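Local coordinates for protein reducing end xylose-releasing exo-oligoxylanase (PDB 1WU4) that hydrolyses xylooligosaccharides of three or more units, releasing xylose from the reducing end with inversion of anomeric configuration, at residues 162-165 against 166-170. The protein carries 1 engineered substitution. Residues are numbered along the deposited sequence; the frame is centred on the assembly and turned at random.
Sequences LHTC and VHNGE
His163 and His167, one turn apart at the C-terminal end of helix 154-167, set their imidazoles nearly parallel, planes at 21°, but offset so far that little of one ring lies over the other. His163 swings CG anti to its own N (chi1 165°), which carries the ring along the helix toward His167; His163 ND1 lies 3.5 Å from His167 CD2, while His167 CB sits over the His163 ring face in a CH-pi contact. Val166 CG1 lies over the rim of one face of the His167 ring. His167 ND1 donates to Glu170 OE1 at 2.9 Å, on the syn side of the carboxylate but 31° out of its plane; NE2 is hydrogen-bonded to Asp215. A phenylalanine in place of His167 would probably keep some ring packing but leave Glu170 and Asp215 without their shared imidazole partner. Along the backbone, His167 N binds His163 O at 2.8 Å and Asn168 N binds Thr164 O at 2.9 Å, while Thr164 CG2 packs alongside the Asn168 side chain. Held between two carboxylates, the His167 ring is probably fixed in rotation and may favour the protonated form, joining the helix end to its type II turn and to Asp215, just ahead of helix 216-233.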
ATOM      1  N   LEU A 162       9.558  13.553   2.364  1.00  8.94           N
ATOM      2  CA  LEU A 162      10.052  13.143   1.059  1.00  7.75           C
ATOM      3  C   LEU A 162      11.433  13.726   0.774  1.00  9.71           C
ATOM      4  O   LEU A 162      12.219  13.140   0.029  1.00  9.98           O
ATOM      5  CB  LEU A 162       9.055  13.526  -0.035  1.00  9.27           C
ATOM      6  CG  LEU A 162       7.750  12.723  -0.000  1.00  8.65           C
ATOM      7  CD1 LEU A 162       6.869  13.140  -1.163  1.00 12.04           C
ATOM      8  CD2 LEU A 162       8.057  11.230  -0.063  1.00  9.90           C
ATOM      9  N   HIS A 163      11.738  14.874   1.370  1.00 10.14           N
ATOM     10  CA  HIS A 163      13.058  15.463   1.186  1.00  9.26           C
ATOM     11  C   HIS A 163      14.082  14.496   1.784  1.00 12.25           C
ATOM     12  O   HIS A 163      15.106  14.192   1.175  1.00 11.68           O
ATOM     13  CB  HIS A 163      13.165  16.809   1.905  1.00 10.39           C
ATOM     14  CG  HIS A 163      14.574  17.295   2.049  1.00 12.58           C
ATOM     15  ND1 HIS A 163      15.304  17.785   0.988  1.00 13.47           N
ATOM     16  CD2 HIS A 163      15.411  17.298   3.114  1.00 15.44           C
ATOM     17  CE1 HIS A 163      16.529  18.066   1.391  1.00 11.59           C
ATOM     18  NE2 HIS A 163      16.621  17.779   2.677  1.00 16.76           N
ATOM     19  N   THR A 164      13.797  14.019   2.991  1.00 11.54           N
ATOM     20  CA  THR A 164      14.684  13.083   3.668  1.00 11.34           C
ATOM     21  C   THR A 164      14.837  11.800   2.852  1.00  9.15           C
ATOM     22  O   THR A 164      15.945  11.302   2.660  1.00 10.59           O
ATOM     23  CB  THR A 164      14.139  12.727   5.066  1.00 11.93           C
ATOM     24  OG1 THR A 164      13.928  13.934   5.811  1.00 12.39           O
ATOM     25  CG2 THR A 164      15.121  11.838   5.815  1.00 12.08           C
ATOM     26  N   CYS A 165      13.715  11.273   2.368  1.00  9.58           N
ATOM     27  CA  CYS A 165      13.722  10.045   1.578  1.00  8.98           C
ATOM     28  C   CYS A 165      14.651  10.104   0.371  1.00 10.04           C
ATOM     29  O   CYS A 165      15.241   9.096  -0.006  1.00 10.41           O
ATOM     30  CB  CYS A 165      12.307   9.715   1.101  1.00  9.12           C
ATOM     31  SG  CYS A 165      11.161   9.250   2.418  1.00 10.62           S
ATOM     32  N   VAL A 166      14.780  11.284  -0.226  1.00 10.85           N
ATOM     33  CA  VAL A 166      15.625  11.445  -1.403  1.00 10.78           C
ATOM     34  C   VAL A 166      17.043  11.933  -1.115  1.00 13.04           C
ATOM     35  O   VAL A 166      18.002  11.466  -1.733  1.00 12.37           O
ATOM     36  CB  VAL A 166      14.976  12.437  -2.407  1.00 11.45           C
ATOM     37  CG1 VAL A 166      15.892  12.656  -3.605  1.00 13.29           C
ATOM     38  CG2 VAL A 166      13.631  11.907  -2.864  1.00 10.14           C
ATOM     39  N   HIS A 167      17.174  12.848  -0.159  1.00 11.74           N
ATOM     40  CA  HIS A 167      18.464  13.458   0.150  1.00 11.89           C
ATOM     41  C   HIS A 167      19.241  13.015   1.381  1.00 13.54           C
ATOM     42  O   HIS A 167      20.371  13.465   1.582  1.00 14.20           O
ATOM     43  CB  HIS A 167      18.276  14.974   0.208  1.00 11.26           C
ATOM     44  CG  HIS A 167      17.840  15.570  -1.093  1.00 12.16           C
ATOM     45  ND1 HIS A 167      18.731  15.925  -2.083  1.00 14.54           N
ATOM     46  CD2 HIS A 167      16.606  15.827  -1.586  1.00 11.78           C
ATOM     47  CE1 HIS A 167      18.064  16.375  -3.130  1.00 13.38           C
ATOM     48  NE2 HIS A 167      16.774  16.325  -2.856  1.00 11.32           N
ATOM     49  N   ASN A 168      18.664  12.146   2.204  1.00 13.15           N
ATOM     50  CA  ASN A 168      19.362  11.705   3.411  1.00 13.65           C
ATOM     51  C   ASN A 168      20.749  11.165   3.071  1.00 14.66           C
ATOM     52  O   ASN A 168      20.916  10.400   2.121  1.00 15.48           O
ATOM     53  CB  ASN A 168      18.557  10.624   4.134  1.00 11.18           C
ATOM     54  CG  ASN A 168      18.827  10.598   5.626  1.00 12.82           C
ATOM     55  OD1 ASN A 168      18.615   9.581   6.289  1.00 16.31           O
ATOM     56  ND2 ASN A 168      19.279  11.723   6.167  1.00 15.79           N
ATOM     57  N   GLY A 169      21.745  11.571   3.854  1.00 19.85           N
ATOM     58  CA  GLY A 169      23.102  11.114   3.616  1.00 23.51           C
ATOM     59  C   GLY A 169      24.003  12.203   3.069  1.00 28.61           C
ATOM     60  O   GLY A 169      25.226  12.136   3.202  1.00 28.97           O
ATOM     61  N   GLU A 170      23.401  13.210   2.446  1.00 29.18           N
ATOM     62  CA  GLU A 170      24.164  14.316   1.882  1.00 33.07           C
ATOM     63  C   GLU A 170      24.746  15.184   2.990  1.00 36.34           C
ATOM     64  O   GLU A 170      25.826  15.755   2.844  1.00 38.50           O
ATOM     65  CB  GLU A 170      23.268  15.156   0.968  1.00 32.54           C
ATOM     66  CG  GLU A 170      22.777  14.402  -0.257  1.00 33.34           C
ATOM     67  CD  GLU A 170      21.788  15.200  -1.084  1.00 32.08           C
ATOM     68  OE1 GLU A 170      21.370  14.701  -2.149  1.00 35.17           O
ATOM     69  OE2 GLU A 170      21.425  16.320  -0.668  1.00 32.74           O
TER